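Local atomic coordinates of esterase LipW (Mycobacterium marinum, PDB entry 3QH4), a protein that probably hydrolyses ester bonds as a mycobacterial serine esterase with the alpha/beta hydrolase fold. Residues A[73-78]-A[118-123]; A[188-193]-A[245-250]. One frame throughout, in Å; residues are numbered along the deposited sequence.

Contact 1 of 2, residues A[73-78]-A[118-123]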
loop_
_atom_site.group_PDB
_atom_site.type_symbol
_atom_site.label_atom_id
_atom_site.label_comp_id
_atom_site.label_asym_id
_atom_site.label_seq_id
_atom_site.Cartn_x
_atom_site.Cartn_y
_atom_site.Cartn_z
ATOM N N VAL A 73 4.617 11.378 -13.952
ATOM C CA VAL A 73 4.565 10.354 -12.938
ATOM C C VAL A 73 4.343 9.061 -13.737
ATOM O O VAL A 73 3.328 8.952 -14.407
ATOM C CB VAL A 73 3.373 10.622 -11.977
ATOM C CG1 VAL A 73 3.197 9.441 -11.004
ATOM C CG2 VAL A 73 3.589 11.965 -11.220
ATOM N N PRO A 74 5.303 8.113 -13.709
ATOM C CA PRO A 74 5.080 6.829 -14.402
ATOM C C PRO A 74 3.994 6.023 -13.703
ATOM O O PRO A 74 3.797 6.157 -12.489
ATOM C CB PRO A 74 6.412 6.096 -14.279
ATOM C CG PRO A 74 7.428 7.195 -13.967
ATOM C CD PRO A 74 6.649 8.191 -13.125
ATOM N N VAL A 75 3.277 5.247 -14.498
ATOM C CA VAL A 75 2.237 4.362 -13.994
ATOM C C VAL A 75 2.365 3.013 -14.673
ATOM O O VAL A 75 2.936 2.897 -15.772
ATOM C CB VAL A 75 0.802 4.930 -14.194
ATOM C CG1 VAL A 75 0.562 6.180 -13.302
ATOM C CG2 VAL A 75 0.515 5.225 -15.686
ATOM N N ARG A 76 1.863 1.985 -14.000
ATOM C CA ARG A 76 1.693 0.679 -14.636
ATOM C C ARG A 76 0.211 0.347 -14.617
ATOM O O ARG A 76 -0.434 0.393 -13.572
ATOM C CB ARG A 76 2.509 -0.405 -13.926
ATOM C CG ARG A 76 2.352 -1.797 -14.594
ATOM C CD ARG A 76 3.481 -2.736 -14.193
ATOM N NE ARG A 76 4.783 -2.259 -14.674
ATOM C CZ ARG A 76 5.957 -2.678 -14.215
ATOM N NH1 ARG A 76 6.033 -3.590 -13.238
ATOM N NH2 ARG A 76 7.079 -2.174 -14.754
ATOM N N ILE A 77 -0.322 0.008 -15.782
ATOM C CA ILE A 77 -1.750 -0.244 -15.880
ATOM C C ILE A 77 -1.984 -1.734 -16.099
ATOM O O ILE A 77 -1.444 -2.323 -17.052
ATOM C CB ILE A 77 -2.401 0.594 -16.999
ATOM C CG1 ILE A 77 -2.041 2.074 -16.823
ATOM C CG2 ILE A 77 -3.939 0.430 -16.981
ATOM C CD1 ILE A 77 -2.451 2.953 -18.002
ATOM N N TYR A 78 -2.813 -2.310 -15.226
ATOM C CA TYR A 78 -3.162 -3.732 -15.272
ATOM C C TYR A 78 -4.609 -3.832 -15.690
ATOM O O TYR A 78 -5.453 -3.131 -15.139
ATOM C CB TYR A 78 -2.992 -4.354 -13.873
ATOM C CG TYR A 78 -1.612 -4.221 -13.275
ATOM C CD1 TYR A 78 -1.187 -3.012 -12.708
ATOM C CD2 TYR A 78 -0.752 -5.314 -13.233
ATOM C CE1 TYR A 78 0.064 -2.902 -12.137
ATOM C CE2 TYR A 78 0.500 -5.229 -12.664
ATOM C CZ TYR A 78 0.900 -4.013 -12.117
ATOM O OH TYR A 78 2.126 -3.932 -11.551
ATOM N N ALA A 118 -9.374 -3.118 -13.502
ATOM C CA ALA A 118 -8.111 -2.496 -13.877
ATOM C C ALA A 118 -7.457 -1.932 -12.612
ATOM O O ALA A 118 -8.141 -1.543 -11.642
ATOM C CB ALA A 118 -8.356 -1.357 -14.885
ATOM N N VAL A 119 -6.133 -1.921 -12.622
ATOM C CA VAL A 119 -5.374 -1.313 -11.529
ATOM C C VAL A 119 -4.380 -0.342 -12.176
ATOM O O VAL A 119 -3.695 -0.689 -13.152
ATOM C CB VAL A 119 -4.615 -2.391 -10.719
ATOM C CG1 VAL A 119 -3.742 -1.755 -9.611
ATOM C CG2 VAL A 119 -5.605 -3.413 -10.080
ATOM N N VAL A 120 -4.291 0.859 -11.624
ATOM C CA VAL A 120 -3.262 1.816 -12.074
ATOM C C VAL A 120 -2.336 2.026 -10.886
ATOM O O VAL A 120 -2.742 2.613 -9.871
ATOM C CB VAL A 120 -3.877 3.134 -12.573
ATOM C CG1 VAL A 120 -2.817 4.148 -13.022
ATOM C CG2 VAL A 120 -4.846 2.849 -13.743
ATOM N N SER A 121 -1.093 1.551 -11.033
ATOM C CA SER A 121 -0.111 1.609 -9.951
ATOM C C SER A 121 0.764 2.853 -10.145
ATOM O O SER A 121 1.277 3.091 -11.261
ATOM C CB SER A 121 0.735 0.326 -9.957
ATOM O OG SER A 121 1.758 0.399 -8.984
ATOM N N VAL A 122 0.944 3.609 -9.055
ATOM C CA VAL A 122 1.624 4.920 -9.094
ATOM C C VAL A 122 3.112 4.808 -8.756
ATOM O O VAL A 122 3.465 4.303 -7.672
ATOM C CB VAL A 122 0.968 5.914 -8.090
ATOM C CG1 VAL A 122 1.647 7.311 -8.169
ATOM C CG2 VAL A 122 -0.512 6.049 -8.311
ATOM N N ASP A 123 3.980 5.263 -9.661
ATOM C CA ASP A 123 5.418 5.295 -9.357
ATOM C C ASP A 123 5.708 6.652 -8.729
ATOM O O ASP A 123 6.241 7.562 -9.402
ATOM C CB ASP A 123 6.248 5.123 -10.643
ATOM C CG ASP A 123 7.717 4.892 -10.382
ATOM O OD1 ASP A 123 8.115 4.629 -9.236
ATOM O OD2 ASP A 123 8.498 4.955 -11.370
HETATM O O HOH W 1 3.017 -1.960 -9.521
#
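Strands 73-78 and 118-122 run antiparallel, their axes 4.6 Å apart with N-to-C directions at 159°, and backbone hydrogen bonds join Arg76 with Ser121 and Tyr78 with Val119 in both directions. The straightest runs from Ser121 N to Arg76 O, 2.9 Å at 177°; beyond the last bridge, Asp123 N still reaches Pro74 O at 3.0 Å, and Asp123 OD2 lies 3.6 Å from Pro74 CG. On one face Val120 spreads its two methyls between neighbours: CG1 lies 3.9 Å from Val75 CB, while CG2 meets Ile77 CG2, these two side chains pointing the same way. The other face carries Tyr78, whose CG stands beside the backbone N (chi1 -57°). This lays the ring edge along strand 118-122, with Val119 O in the ring plane 3.4 Å from Tyr78 CD1, and CE1 next to Ser121 CB. One water joins the two hydroxyls, 3.0 Å from Tyr78 OH and 2.7 Å from Ser121 OG. Tyr78 OH also bonds His105, and Arg76 salt-bridges Asp62 and Asp102. Helix 105-115 packs over the tyrosine face and helix 134-148, through Val142, over Val73, Val75 and Val120, while strands 59-66 and 85-91 continue the sheet on either side.

Contact 2 of 2, residues A[188-193]-A[245-250]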
loop_
_atom_site.group_PDB
_atom_site.type_symbol
_atom_site.label_atom_id
_atom_site.label_comp_id
_atom_site.label_asym_id
_atom_site.label_seq_id
_atom_site.Cartn_x
_atom_site.Cartn_y
_atom_site.Cartn_z
ATOM N N ILE A 188 -15.407 4.789 -4.281
ATOM C CA ILE A 188 -16.396 3.919 -3.677
ATOM C C ILE A 188 -15.825 2.887 -2.708
ATOM O O ILE A 188 -16.582 2.220 -1.983
ATOM C CB ILE A 188 -17.281 3.200 -4.717
ATOM C CG1 ILE A 188 -16.466 2.197 -5.552
ATOM C CG2 ILE A 188 -18.028 4.262 -5.592
ATOM C CD1 ILE A 188 -17.353 1.280 -6.416
ATOM N N PHE A 189 -14.501 2.754 -2.676
ATOM C CA PHE A 189 -13.924 1.755 -1.795
ATOM C C PHE A 189 -12.470 2.074 -1.557
ATOM O O PHE A 189 -11.800 2.574 -2.475
ATOM C CB PHE A 189 -14.015 0.365 -2.430
ATOM C CG PHE A 189 -13.858 -0.763 -1.438
ATOM C CD1 PHE A 189 -14.952 -1.193 -0.685
ATOM C CD2 PHE A 189 -12.623 -1.396 -1.268
ATOM C CE1 PHE A 189 -14.814 -2.249 0.229
ATOM C CE2 PHE A 189 -12.460 -2.425 -0.325
ATOM C CZ PHE A 189 -13.568 -2.860 0.419
ATOM N N GLN A 190 -11.982 1.770 -0.353
ATOM C CA GLN A 190 -10.534 1.870 -0.082
ATOM C C GLN A 190 -10.016 0.556 0.481
ATOM O O GLN A 190 -10.582 -0.011 1.437
ATOM C CB GLN A 190 -10.194 3.050 0.862
ATOM C CG GLN A 190 -10.819 3.000 2.257
ATOM C CD GLN A 190 -10.378 4.184 3.143
ATOM O OE1 GLN A 190 -9.219 4.631 3.111
ATOM N NE2 GLN A 190 -11.337 4.737 3.878
ATOM N N LEU A 191 -8.892 0.109 -0.060
ATOM C CA LEU A 191 -8.311 -1.169 0.376
ATOM C C LEU A 191 -6.936 -0.873 0.958
ATOM O O LEU A 191 -6.043 -0.384 0.254
ATOM C CB LEU A 191 -8.218 -2.124 -0.829
ATOM C CG LEU A 191 -7.697 -3.533 -0.541
ATOM C CD1 LEU A 191 -8.388 -4.522 -1.484
ATOM C CD2 LEU A 191 -6.175 -3.566 -0.718
ATOM N N LEU A 192 -6.819 -1.059 2.268
ATOM C CA LEU A 192 -5.608 -0.655 3.002
ATOM C C LEU A 192 -4.951 -1.922 3.563
ATOM O O LEU A 192 -5.391 -2.481 4.590
ATOM C CB LEU A 192 -5.950 0.329 4.132
ATOM C CG LEU A 192 -6.812 1.536 3.763
ATOM C CD1 LEU A 192 -7.162 2.349 5.002
ATOM C CD2 LEU A 192 -6.101 2.443 2.741
ATOM N N HIS A 193 -3.919 -2.385 2.874
ATOM C CA HIS A 193 -3.166 -3.532 3.380
ATOM C C HIS A 193 -1.993 -3.106 4.262
ATOM O O HIS A 193 -1.148 -2.304 3.849
ATOM C CB HIS A 193 -2.715 -4.455 2.225
ATOM C CG HIS A 193 -1.889 -5.621 2.681
ATOM N ND1 HIS A 193 -2.264 -6.426 3.738
ATOM C CD2 HIS A 193 -0.719 -6.126 2.215
ATOM C CE1 HIS A 193 -1.349 -7.366 3.916
ATOM N NE2 HIS A 193 -0.397 -7.199 3.015
ATOM N N ALA A 245 -16.123 10.190 9.508
ATOM C CA ALA A 245 -17.423 9.957 8.873
ATOM C C ALA A 245 -17.359 10.301 7.403
ATOM O O ALA A 245 -16.730 11.292 7.004
ATOM C CB ALA A 245 -18.538 10.746 9.557
ATOM N N GLY A 246 -18.000 9.470 6.586
ATOM C CA GLY A 246 -18.093 9.756 5.161
ATOM C C GLY A 246 -16.971 9.209 4.295
ATOM O O GLY A 246 -17.031 9.326 3.054
ATOM N N LEU A 247 -15.947 8.633 4.922
ATOM C CA LEU A 247 -14.917 7.928 4.151
ATOM C C LEU A 247 -15.511 6.694 3.461
ATOM O O LEU A 247 -16.540 6.161 3.918
ATOM C CB LEU A 247 -13.740 7.537 5.048
ATOM C CG LEU A 247 -12.944 8.735 5.576
ATOM C CD1 LEU A 247 -11.871 8.270 6.573
ATOM C CD2 LEU A 247 -12.265 9.538 4.426
ATOM N N PRO A 248 -14.894 6.260 2.339
ATOM C CA PRO A 248 -15.396 5.103 1.598
ATOM C C PRO A 248 -15.313 3.817 2.415
ATOM O O PRO A 248 -14.422 3.678 3.271
ATOM C CB PRO A 248 -14.473 4.995 0.376
ATOM C CG PRO A 248 -13.477 6.075 0.494
ATOM C CD PRO A 248 -13.697 6.865 1.727
ATOM N N ALA A 249 -16.249 2.911 2.135
ATOM C CA ALA A 249 -16.172 1.533 2.603
ATOM C C ALA A 249 -14.743 0.996 2.479
ATOM O O ALA A 249 -14.029 1.301 1.515
ATOM C CB ALA A 249 -17.128 0.681 1.824
ATOM N N THR A 250 -14.330 0.223 3.477
ATOM C CA THR A 250 -12.911 -0.101 3.672
ATOM C C THR A 250 -12.690 -1.602 3.879
ATOM O O THR A 250 -13.528 -2.260 4.528
ATOM C CB THR A 250 -12.406 0.657 4.925
ATOM O OG1 THR A 250 -12.508 2.066 4.679
ATOM C CG2 THR A 250 -10.921 0.316 5.272
HETATM O O HOH W 2 -18.166 3.550 0.091
#
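The Phe189 ring has Ala249 O over one face, 3.4 Å above its plane and displaced toward the rim, with Thr250 N over the same face. With CG anti to the backbone N (chi1 -161°), this face is turned onto the peptide joining these two residues; CD1 is 3.8 Å from Ala249 CB. Ala249 O also accepts a hydrogen bond from Gln190 N at 2.8 Å, nearly in line with its C=O bond (168° at the oxygen), so this carbonyl meets both a ring face and an N-H. The Gln190 amide reaches back to the loop: CG sits between N and the carbonyl carbon (chi1 61°), and the extended chain brings NE2 to Pro248 O in a weak 3.3 Å hydrogen bond. Thr250 OG1 donates to the same Pro248 O at 2.9 Å, and Gln190 NE2 lies 3.0 Å from this hydroxyl. A water bridges Ile188 O and Ala249 N. Ala176 of helix 167-181 touches Gln190 and Pro248, whereas helix 298-315 touches Phe189 through Leu311 and Ala314. The parallel bridge between Gln190 and Thr250 is where strand 250-255 begins to pair with strand 189-193, neighbours in the parallel part of the alpha/beta hydrolase sheet.

How the contacts relate
Both contacts are largely buried and belong to one mixed eight-stranded sheet, yet they share no strand; their centres lie about 20 Å apart and their nearest atoms about 9 Å. Contact 1 is in the antiparallel part of the sheet near its 59-66 edge, where a regular backbone ladder is flanked by valines and isoleucine on one face and a hydrated tyrosine-serine pair on the other. Contact 2 is in the parallel part, where one strand meets a loop just entering the next, and side-chain amide and hydroxyl groups supplement the one backbone hydrogen bond between these two segments. Strands 85-91 and 160-165 intervene; the latter leads to a probable nucleophile elbow, near which Leu192 of contact 2 lies.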